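Local coordinates for oligopeptide-binding protein appA (Bacillus subtilis, PDB 1XOC) that binds oligopeptides, including tetra- and pentapeptides, for import by the App permease, which can replace the Opp system in sporulation and competence, at residues I29-S37 against A44-Y53; D145-D154 against S420-Y428. All coordinates share one frame; numbering follows the deposited sequence. Where two conformers were deposited one is given.

Contact 1. Residues I29-S37 against A44-Y53; sequences IGEPTLFNS and ASTDIENMLY. With ZN (zinc ion), chain O.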
loop_
_atom_site.group_PDB
_atom_site.type_symbol
_atom_site.label_atom_id
_atom_site.label_comp_id
_atom_site.label_asym_id
_atom_site.label_seq_id
_atom_site.Cartn_x
_atom_site.Cartn_y
_atom_site.Cartn_z
ATOM N N ILE A 29 11.679 5.118 6.091
ATOM C CA ILE A 29 11.174 5.510 7.433
ATOM C C ILE A 29 10.340 4.437 8.127
ATOM O O ILE A 29 9.919 4.644 9.270
ATOM C CB ILE A 29 10.374 6.828 7.407
ATOM C CG1 ILE A 29 9.073 6.692 6.616
ATOM C CG2 ILE A 29 11.276 7.958 6.879
ATOM C CD1 ILE A 29 8.116 7.889 6.804
ATOM N N GLY A 30 10.104 3.311 7.475
ATOM C CA GLY A 30 9.325 2.211 8.068
ATOM C C GLY A 30 10.045 0.870 7.943
ATOM O O GLY A 30 10.563 0.543 6.894
ATOM N N GLU A 31 10.092 0.117 9.035
ATOM C CA GLU A 31 10.694 -1.215 9.004
ATOM C C GLU A 31 9.701 -2.261 8.559
ATOM O O GLU A 31 8.561 -2.250 9.021
ATOM C CB GLU A 31 11.213 -1.580 10.386
ATOM C CG GLU A 31 12.096 -2.805 10.412
ATOM C CD GLU A 31 12.871 -2.915 11.697
ATOM O OE1 GLU A 31 12.527 -2.226 12.695
ATOM O OE2 GLU A 31 13.824 -3.717 11.700
ATOM N N PRO A 32 10.130 -3.194 7.678
ATOM C CA PRO A 32 9.247 -4.300 7.343
ATOM C C PRO A 32 8.884 -5.200 8.519
ATOM O O PRO A 32 9.528 -5.167 9.627
ATOM C CB PRO A 32 10.056 -5.105 6.312
ATOM C CG PRO A 32 11.058 -4.152 5.777
ATOM C CD PRO A 32 11.416 -3.287 6.944
ATOM N N THR A 33 7.883 -6.037 8.281
ATOM C CA THR A 33 7.407 -7.010 9.255
ATOM C C THR A 33 7.797 -8.434 8.847
ATOM O O THR A 33 8.330 -9.193 9.628
ATOM C CB THR A 33 5.890 -6.902 9.359
ATOM O OG1 THR A 33 5.552 -5.637 9.915
ATOM C CG2 THR A 33 5.322 -7.907 10.339
ATOM N N LEU A 34 7.518 -8.783 7.601
ATOM C CA LEU A 34 7.878 -10.088 7.109
ATOM C C LEU A 34 7.873 -10.090 5.581
ATOM O O LEU A 34 7.369 -9.178 4.980
ATOM C CB LEU A 34 6.916 -11.145 7.654
ATOM C CG LEU A 34 5.537 -11.366 7.031
ATOM C CD1 LEU A 34 4.791 -12.527 7.578
ATOM C CD2 LEU A 34 4.670 -10.177 6.988
ATOM N N PHE A 35 8.427 -11.132 4.977
ATOM C CA PHE A 35 8.581 -11.189 3.527
ATOM C C PHE A 35 7.811 -12.370 2.986
ATOM O O PHE A 35 8.332 -13.446 2.815
ATOM C CB PHE A 35 10.054 -11.293 3.148
ATOM C CG PHE A 35 10.945 -10.400 3.956
ATOM C CD1 PHE A 35 11.986 -10.914 4.678
ATOM C CD2 PHE A 35 10.721 -9.053 4.001
ATOM C CE1 PHE A 35 12.789 -10.095 5.410
ATOM C CE2 PHE A 35 11.520 -8.244 4.740
ATOM C CZ PHE A 35 12.557 -8.777 5.446
ATOM N N ASN A 36 6.545 -12.121 2.738
ATOM C CA ASN A 36 5.628 -13.135 2.253
ATOM C C ASN A 36 4.331 -12.468 1.806
ATOM O O ASN A 36 3.589 -11.941 2.594
ATOM C CB ASN A 36 5.330 -14.172 3.337
ATOM C CG ASN A 36 4.605 -15.392 2.807
ATOM O OD1 ASN A 36 3.775 -15.277 1.881
ATOM N ND2 ASN A 36 4.904 -16.578 3.373
ATOM N N SER A 37 4.088 -12.428 0.497
ATOM C CA SER A 37 2.972 -11.674 -0.023
ATOM C C SER A 37 1.595 -12.169 0.452
ATOM O O SER A 37 0.610 -11.427 0.380
ATOM C CB SER A 37 3.041 -11.647 -1.534
ATOM O OG SER A 37 2.753 -12.913 -2.041
ATOM N N ALA A 44 6.598 -1.454 3.084
ATOM C CA ALA A 44 7.984 -1.742 3.409
ATOM C C ALA A 44 8.265 -3.228 3.209
ATOM O O ALA A 44 9.301 -3.624 2.653
ATOM C CB ALA A 44 8.277 -1.316 4.836
ATOM N N SER A 45 7.368 -4.076 3.709
ATOM C CA SER A 45 7.453 -5.525 3.456
ATOM C C SER A 45 7.432 -5.790 1.971
ATOM O O SER A 45 8.244 -6.547 1.473
ATOM C CB SER A 45 6.341 -6.281 4.193
ATOM O OG SER A 45 6.378 -6.054 5.629
ATOM N N THR A 46 6.536 -5.139 1.280
ATOM C CA THR A 46 6.381 -5.396 -0.140
ATOM C C THR A 46 7.657 -4.995 -0.921
ATOM O O THR A 46 8.048 -5.657 -1.892
ATOM C CB THR A 46 5.123 -4.719 -0.700
ATOM O OG1 THR A 46 3.970 -5.234 -0.024
ATOM C CG2 THR A 46 4.915 -4.996 -2.178
ATOM N N ASP A 47 8.305 -3.905 -0.525
ATOM C CA ASP A 47 9.568 -3.502 -1.164
ATOM C C ASP A 47 10.606 -4.631 -1.137
ATOM O O ASP A 47 11.311 -4.866 -2.146
ATOM C CB ASP A 47 10.204 -2.290 -0.474
ATOM C CG ASP A 47 9.537 -0.968 -0.808
ATOM O OD1 ASP A 47 8.844 -0.835 -1.859
ATOM O OD2 ASP A 47 9.805 -0.048 0.005
ATOM N N ILE A 48 10.746 -5.296 0.001
ATOM C CA ILE A 48 11.746 -6.349 0.106
ATOM C C ILE A 48 11.289 -7.598 -0.696
ATOM O O ILE A 48 12.099 -8.237 -1.392
ATOM C CB ILE A 48 12.006 -6.665 1.555
ATOM C CG1 ILE A 48 12.424 -5.401 2.293
ATOM C CG2 ILE A 48 13.067 -7.767 1.671
ATOM C CD1 ILE A 48 13.719 -4.828 1.887
ATOM N N GLU A 49 10.004 -7.958 -0.573
ATOM C CA GLU A 49 9.447 -9.086 -1.312
ATOM C C GLU A 49 9.706 -9.001 -2.816
ATOM O O GLU A 49 10.039 -9.992 -3.459
ATOM C CB GLU A 49 7.923 -9.146 -1.076
ATOM C CG GLU A 49 7.547 -9.561 0.332
ATOM C CD GLU A 49 6.083 -9.326 0.653
ATOM O OE1 GLU A 49 5.332 -8.886 -0.230
ATOM O OE2 GLU A 49 5.655 -9.584 1.803
ATOM N N ASN A 50 9.590 -7.801 -3.353
ATOM C CA ASN A 50 9.784 -7.621 -4.802
ATOM C C ASN A 50 11.239 -7.769 -5.240
ATOM O O ASN A 50 11.502 -7.920 -6.445
ATOM C CB ASN A 50 9.138 -6.325 -5.288
ATOM C CG ASN A 50 7.646 -6.503 -5.484
ATOM O OD1 ASN A 50 6.868 -6.526 -4.529
ATOM N ND2 ASN A 50 7.258 -6.732 -6.709
ATOM N N MET A 51 12.185 -7.724 -4.301
ATOM C CA MET A 51 13.597 -8.018 -4.582
ATOM C C MET A 51 13.925 -9.474 -4.369
ATOM O O MET A 51 14.762 -10.032 -5.066
ATOM C CB MET A 51 14.530 -7.132 -3.741
ATOM C CG MET A 51 14.514 -5.708 -4.233
ATOM S SD MET A 51 15.685 -4.591 -3.428
ATOM C CE MET A 51 14.914 -4.432 -1.833
ATOM N N LEU A 52 13.317 -10.092 -3.348
ATOM C CA LEU A 52 13.610 -11.515 -3.023
ATOM C C LEU A 52 12.950 -12.567 -3.908
ATOM O O LEU A 52 13.496 -13.663 -4.053
ATOM C CB LEU A 52 13.198 -11.847 -1.576
ATOM C CG LEU A 52 13.935 -11.167 -0.431
ATOM C CD1 LEU A 52 13.275 -11.379 0.890
ATOM C CD2 LEU A 52 15.336 -11.673 -0.443
ATOM N N TYR A 53 11.731 -12.279 -4.403
ATOM C CA TYR A 53 10.874 -13.276 -5.019
ATOM C C TYR A 53 10.613 -12.932 -6.454
ATOM O O TYR A 53 10.881 -11.806 -6.892
ATOM C CB TYR A 53 9.536 -13.354 -4.262
ATOM C CG TYR A 53 9.706 -13.733 -2.824
ATOM C CD1 TYR A 53 10.176 -14.996 -2.487
ATOM C CD2 TYR A 53 9.350 -12.863 -1.829
ATOM C CE1 TYR A 53 10.359 -15.368 -1.169
ATOM C CE2 TYR A 53 9.519 -13.223 -0.518
ATOM C CZ TYR A 53 10.006 -14.464 -0.206
ATOM O OH TYR A 53 10.139 -14.794 1.147
HETATM ZN ZN ZN O . 9.074 2.017 -0.739
HETATM O O HOH W 1 9.977 4.265 -0.530
HETATM O O HOH W 2 11.392 2.495 -0.716
HETATM O O HOH W 3 7.336 1.848 0.603
#

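Contact 2. Residues D145-D154 against S420-Y428; sequences DGNFYNNALD and SLSTFPDQY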
loop_
_atom_site.group_PDB
_atom_site.type_symbol
_atom_site.label_atom_id
_atom_site.label_comp_id
_atom_site.label_asym_id
_atom_site.label_seq_id
_atom_site.Cartn_x
_atom_site.Cartn_y
_atom_site.Cartn_z
ATOM N N ASP A 145 -13.623 -12.081 -12.378
ATOM C CA ASP A 145 -13.126 -10.973 -11.581
ATOM C C ASP A 145 -11.766 -10.568 -12.101
ATOM O O ASP A 145 -10.776 -11.317 -12.000
ATOM C CB ASP A 145 -13.076 -11.398 -10.107
ATOM C CG ASP A 145 -12.689 -10.259 -9.148
ATOM O OD1 ASP A 145 -12.933 -10.455 -7.943
ATOM O OD2 ASP A 145 -12.187 -9.205 -9.591
ATOM N N GLY A 146 -11.715 -9.369 -12.673
ATOM C CA GLY A 146 -10.472 -8.828 -13.216
ATOM C C GLY A 146 -9.346 -8.647 -12.218
ATOM O O GLY A 146 -8.179 -8.480 -12.603
ATOM N N ASN A 147 -9.648 -8.696 -10.928
ATOM C CA ASN A 147 -8.582 -8.662 -9.937
ATOM C C ASN A 147 -7.627 -9.837 -10.026
ATOM O O ASN A 147 -6.479 -9.748 -9.568
ATOM C CB ASN A 147 -9.118 -8.574 -8.513
ATOM C CG ASN A 147 -9.484 -7.200 -8.153
ATOM O OD1 ASN A 147 -8.612 -6.405 -7.758
ATOM N ND2 ASN A 147 -10.756 -6.866 -8.319
ATOM N N PHE A 148 -8.084 -10.958 -10.576
ATOM C CA PHE A 148 -7.200 -12.095 -10.644
ATOM C C PHE A 148 -6.054 -11.832 -11.618
ATOM O O PHE A 148 -4.873 -11.861 -11.224
ATOM C CB PHE A 148 -7.899 -13.431 -10.957
ATOM C CG PHE A 148 -6.936 -14.554 -11.017
ATOM C CD1 PHE A 148 -6.351 -15.051 -9.874
ATOM C CD2 PHE A 148 -6.483 -15.027 -12.212
ATOM C CE1 PHE A 148 -5.412 -16.044 -9.956
ATOM C CE2 PHE A 148 -5.534 -16.003 -12.265
ATOM C CZ PHE A 148 -4.998 -16.499 -11.135
ATOM N N TYR A 149 -6.371 -11.625 -12.893
ATOM C CA TYR A 149 -5.310 -11.392 -13.855
ATOM C C TYR A 149 -4.488 -10.144 -13.498
ATOM O O TYR A 149 -3.271 -10.110 -13.679
ATOM C CB TYR A 149 -5.917 -11.269 -15.268
ATOM C CG TYR A 149 -4.876 -11.021 -16.335
ATOM C CD1 TYR A 149 -4.556 -9.728 -16.723
ATOM C CD2 TYR A 149 -4.154 -12.071 -16.891
ATOM C CE1 TYR A 149 -3.565 -9.495 -17.673
ATOM C CE2 TYR A 149 -3.142 -11.834 -17.834
ATOM C CZ TYR A 149 -2.879 -10.545 -18.214
ATOM O OH TYR A 149 -1.912 -10.285 -19.155
ATOM N N ASN A 150 -5.171 -9.094 -13.024
ATOM C CA ASN A 150 -4.556 -7.764 -12.992
ATOM C C ASN A 150 -3.898 -7.463 -11.671
ATOM O O ASN A 150 -3.094 -6.545 -11.579
ATOM C CB ASN A 150 -5.564 -6.666 -13.359
ATOM C CG ASN A 150 -6.005 -6.746 -14.793
ATOM O OD1 ASN A 150 -5.279 -6.317 -15.695
ATOM N ND2 ASN A 150 -7.196 -7.294 -15.025
ATOM N N ASN A 151 -4.241 -8.237 -10.663
ATOM C CA ASN A 151 -3.658 -8.017 -9.321
ATOM C C ASN A 151 -3.048 -9.263 -8.668
ATOM O O ASN A 151 -1.946 -9.202 -8.130
ATOM C CB ASN A 151 -4.678 -7.353 -8.388
ATOM C CG ASN A 151 -4.865 -5.878 -8.659
ATOM O OD1 ASN A 151 -3.941 -5.176 -9.092
ATOM N ND2 ASN A 151 -6.087 -5.380 -8.395
ATOM N N ALA A 152 -3.734 -10.401 -8.719
ATOM C CA ALA A 152 -3.237 -11.594 -8.049
ATOM C C ALA A 152 -1.935 -12.056 -8.660
ATOM O O ALA A 152 -0.984 -12.409 -7.950
ATOM C CB ALA A 152 -4.255 -12.751 -8.035
ATOM N N LEU A 153 -1.870 -12.073 -9.993
ATOM C CA LEU A 153 -0.683 -12.583 -10.696
ATOM C C LEU A 153 0.592 -11.783 -10.431
ATOM O O LEU A 153 1.698 -12.357 -10.469
ATOM C CB LEU A 153 -0.951 -12.680 -12.226
ATOM C CG LEU A 153 -1.973 -13.738 -12.555
ATOM C CD1 LEU A 153 -2.249 -13.694 -14.060
ATOM C CD2 LEU A 153 -1.577 -15.107 -12.161
ATOM N N ASP A 154 0.479 -10.479 -10.229
ATOM C CA ASP A 154 1.696 -9.687 -10.031
ATOM C C ASP A 154 1.967 -9.469 -8.550
ATOM O O ASP A 154 3.027 -8.963 -8.219
ATOM C CB ASP A 154 1.726 -8.365 -10.773
ATOM C CG ASP A 154 0.604 -7.476 -10.445
ATOM O OD1 ASP A 154 0.603 -6.327 -10.972
ATOM O OD2 ASP A 154 -0.327 -7.886 -9.729
ATOM N N SER A 420 -0.872 2.796 -0.733
ATOM C CA SER A 420 -0.264 2.545 -2.053
ATOM C C SER A 420 -1.300 1.747 -2.831
ATOM O O SER A 420 -1.551 0.589 -2.547
ATOM C CB SER A 420 1.014 1.739 -1.897
ATOM O OG SER A 420 1.509 1.407 -3.168
ATOM N N LEU A 421 -1.924 2.381 -3.811
ATOM C CA LEU A 421 -3.108 1.808 -4.395
ATOM C C LEU A 421 -2.825 0.655 -5.309
ATOM O O LEU A 421 -1.749 0.516 -5.851
ATOM C CB LEU A 421 -3.887 2.896 -5.138
ATOM C CG LEU A 421 -4.446 3.962 -4.191
ATOM C CD1 LEU A 421 -4.834 5.223 -4.935
ATOM C CD2 LEU A 421 -5.624 3.444 -3.375
ATOM N N SER A 422 -3.817 -0.203 -5.476
ATOM C CA SER A 422 -3.710 -1.232 -6.489
ATOM C C SER A 422 -3.627 -0.596 -7.872
ATOM O O SER A 422 -4.274 0.434 -8.141
ATOM C CB SER A 422 -4.930 -2.142 -6.447
ATOM O OG SER A 422 -4.736 -3.206 -7.352
ATOM N N THR A 423 -2.881 -1.232 -8.773
ATOM C CA THR A 423 -2.780 -0.760 -10.156
ATOM C C THR A 423 -4.018 -1.103 -10.970
ATOM O O THR A 423 -4.223 -0.564 -12.062
ATOM C CB THR A 423 -1.515 -1.320 -10.890
ATOM O OG1 THR A 423 -1.535 -2.737 -10.868
ATOM C CG2 THR A 423 -0.246 -0.864 -10.218
ATOM N N PHE A 424 -4.817 -2.040 -10.464
ATOM C CA PHE A 424 -6.123 -2.348 -11.028
ATOM C C PHE A 424 -7.156 -1.750 -10.108
ATOM O O PHE A 424 -7.263 -2.116 -8.945
ATOM C CB PHE A 424 -6.339 -3.847 -11.157
ATOM C CG PHE A 424 -7.637 -4.212 -11.785
ATOM C CD1 PHE A 424 -7.826 -4.001 -13.130
ATOM C CD2 PHE A 424 -8.677 -4.737 -11.028
ATOM C CE1 PHE A 424 -9.038 -4.331 -13.753
ATOM C CE2 PHE A 424 -9.896 -5.054 -11.644
ATOM C CZ PHE A 424 -10.062 -4.851 -12.994
ATOM N N PRO A 425 -7.923 -0.786 -10.616
ATOM C CA PRO A 425 -8.782 0.015 -9.752
ATOM C C PRO A 425 -10.034 -0.750 -9.323
ATOM O O PRO A 425 -10.905 -1.010 -10.143
ATOM C CB PRO A 425 -9.123 1.212 -10.645
ATOM C CG PRO A 425 -9.141 0.640 -12.006
ATOM C CD PRO A 425 -8.022 -0.368 -12.025
ATOM N N ASP A 426 -10.097 -1.128 -8.046
ATOM C CA ASP A 426 -11.274 -1.819 -7.478
ATOM C C ASP A 426 -11.258 -1.560 -5.948
ATOM O O ASP A 426 -10.323 -1.992 -5.217
ATOM C CB ASP A 426 -11.295 -3.333 -7.836
ATOM C CG ASP A 426 -12.543 -4.084 -7.274
ATOM O OD1 ASP A 426 -12.783 -5.293 -7.619
ATOM O OD2 ASP A 426 -13.315 -3.461 -6.512
ATOM N N GLN A 427 -12.291 -0.842 -5.495
ATOM C CA GLN A 427 -12.450 -0.366 -4.120
ATOM C C GLN A 427 -12.986 -1.432 -3.170
ATOM O O GLN A 427 -13.072 -1.197 -1.971
ATOM C CB GLN A 427 -13.450 0.794 -4.098
ATOM C CG GLN A 427 -13.087 1.983 -4.964
ATOM C CD GLN A 427 -11.732 2.478 -4.689
ATOM O OE1 GLN A 427 -10.915 2.647 -5.613
ATOM N NE2 GLN A 427 -11.436 2.691 -3.409
ATOM N N TYR A 428 -13.383 -2.573 -3.712
ATOM C CA TYR A 428 -13.947 -3.670 -2.930
ATOM C C TYR A 428 -13.019 -4.055 -1.758
ATOM O O TYR A 428 -13.482 -4.270 -0.646
ATOM C CB TYR A 428 -14.181 -4.862 -3.851
ATOM C CG TYR A 428 -14.721 -6.103 -3.202
ATOM C CD1 TYR A 428 -16.072 -6.415 -3.238
ATOM C CD2 TYR A 428 -13.855 -7.009 -2.595
ATOM C CE1 TYR A 428 -16.543 -7.586 -2.662
ATOM C CE2 TYR A 428 -14.321 -8.171 -2.024
ATOM C CZ TYR A 428 -15.659 -8.446 -2.047
ATOM O OH TYR A 428 -16.110 -9.624 -1.481
HETATM O O HOH W 4 -8.188 -3.742 -5.943
HETATM O O HOH W 5 -1.990 -4.322 -12.823
#

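Contact 1. Residues I29-S37 against A44-Y53
Phe35 lies against the helix through Ile48 and Leu52. Its CB sits 3.9 Å from Leu52 CD1, with Tyr53 OH close by. Its CG meets both Leu52 CD1 and Ile48 CG2. Phe35 CD1 also meets Leu52 CD1, at 4.0 Å. The methyl Ile48 CG2 lies over the CD2-CE2 side of the ring face, 3.5 Å from Phe35 CE2, and CZ grazes the same methyl. The result is a CH-pi contact, with Ile48 CG2 3.8 Å from the centroid of the Phe35 ring. Ile48 CG2 points anti to its own backbone N, which carries the methyl up to that ring. Pro32 CG packs on Ile48 CG1 and beside Ala44 CB. Both Pro32 and Phe35 also touch Ile199.

The loop that leaves strand 23-28 thus folds back along helix 43-52, which it leads into. The helix lies on the four-stranded sheet with strands 198-203 and 216-221, meeting it at Tyr219, Leu201 and Val217. Polar bonds fasten the loop backbone. Thr33 N gives a nearly straight bond (174°) to Ser45 OG at 3.0 Å, and that hydroxyl also pairs with Asp42. Tyr53 OH donates to Phe35 O at 2.8 Å, from above the carbonyl plane. Glu49 OE2 takes Asn36 N at 2.8 Å, 42° out of the carboxylate plane, and also bonds Ser40 OG. With an alanine here in place of the glutamate, Asn36 N and the Ser40 hydroxyl would probably lose this acceptor, freeing the loop to shift. On another side of the helix, Asp47 OD2 binds a zinc ion at 2.3 Å, beside three waters.

Contact 2. Residues D145-D154 against S420-Y428
Phe424 supplies most of the van der Waals contact with helix 147-155. Its CG is anti to the backbone N (chi1 -177°), which sends the ring across the first turn of the helix. Gly146 O lies over the centre of one ring face. Gly146 has no side chain, and Phe424 CE2 comes to 3.7 Å from its carbonyl carbon. The amide of Asn150 runs nearly parallel to the ring (8° between planes), and Asn150 CB is 3.5 Å from Phe424 CD1. Asn147 OD1 and Asn151 ND2 meet the ring at its edge.

Hydrogen bonds hold these amides in place. Asn150 ND2 donates to Gly146 O at 2.9 Å. Asn151 ND2 donates to Asn147 OD1 at 2.8 Å. Asn147 ND2 donates to the syn lone pair of Asp145 OD2 (3.0 Å), which also caps the helix by accepting from Asn147 N. Across the contact, Asn147 ND2 makes a weak bond to Asp426 OD1 at 2.7 Å.

Water adds two bridges. One links Asn147 OD1 to Asp426 O, and the other joins Asn150 O to Thr423 OG1.

Two carboxylates approach here: Asp145 OD2 and Asp426 OD1 stand 4.4 Å apart, and Lys458 forms salt bridges with both residues, which probably offsets their repulsion.

The bound peptide's backbone is hydrogen-bonded by Asn151 OD1, Asp154 OD1, Ser422 OG and Thr423 OG1. A junction of one aromatic ring set among amides, bridging waters and a lysine held by two carboxylates, with groups on both segments that bind the peptide backbone, is consistent with surfaces that meet when a binding protein of this family closes on its ligand.

The two contacts come in series along the chain: contact 1 closes before contact 2 opens. Their centres are 19 Å apart, and their nearest atoms are about 5 Å apart without touching. Contact 1 is local and joins a loop to the next helix. Contact 2 spans 266 residues. It brings helix 147-155, which packs on strands 57-59 and 65-76, to the loop after strand 414-420 of the large mixed sheet that also holds strands 265-271 and 483-496. Ala157, just beyond that helix, meets Ser37 and Tyr53 of contact 1. Ile29 and Thr46 pack on peptide side chains, while contact 2 binds its backbone. Both contacts thus border the peptide site, consistent with two lobes closing round the ligand, as in this family.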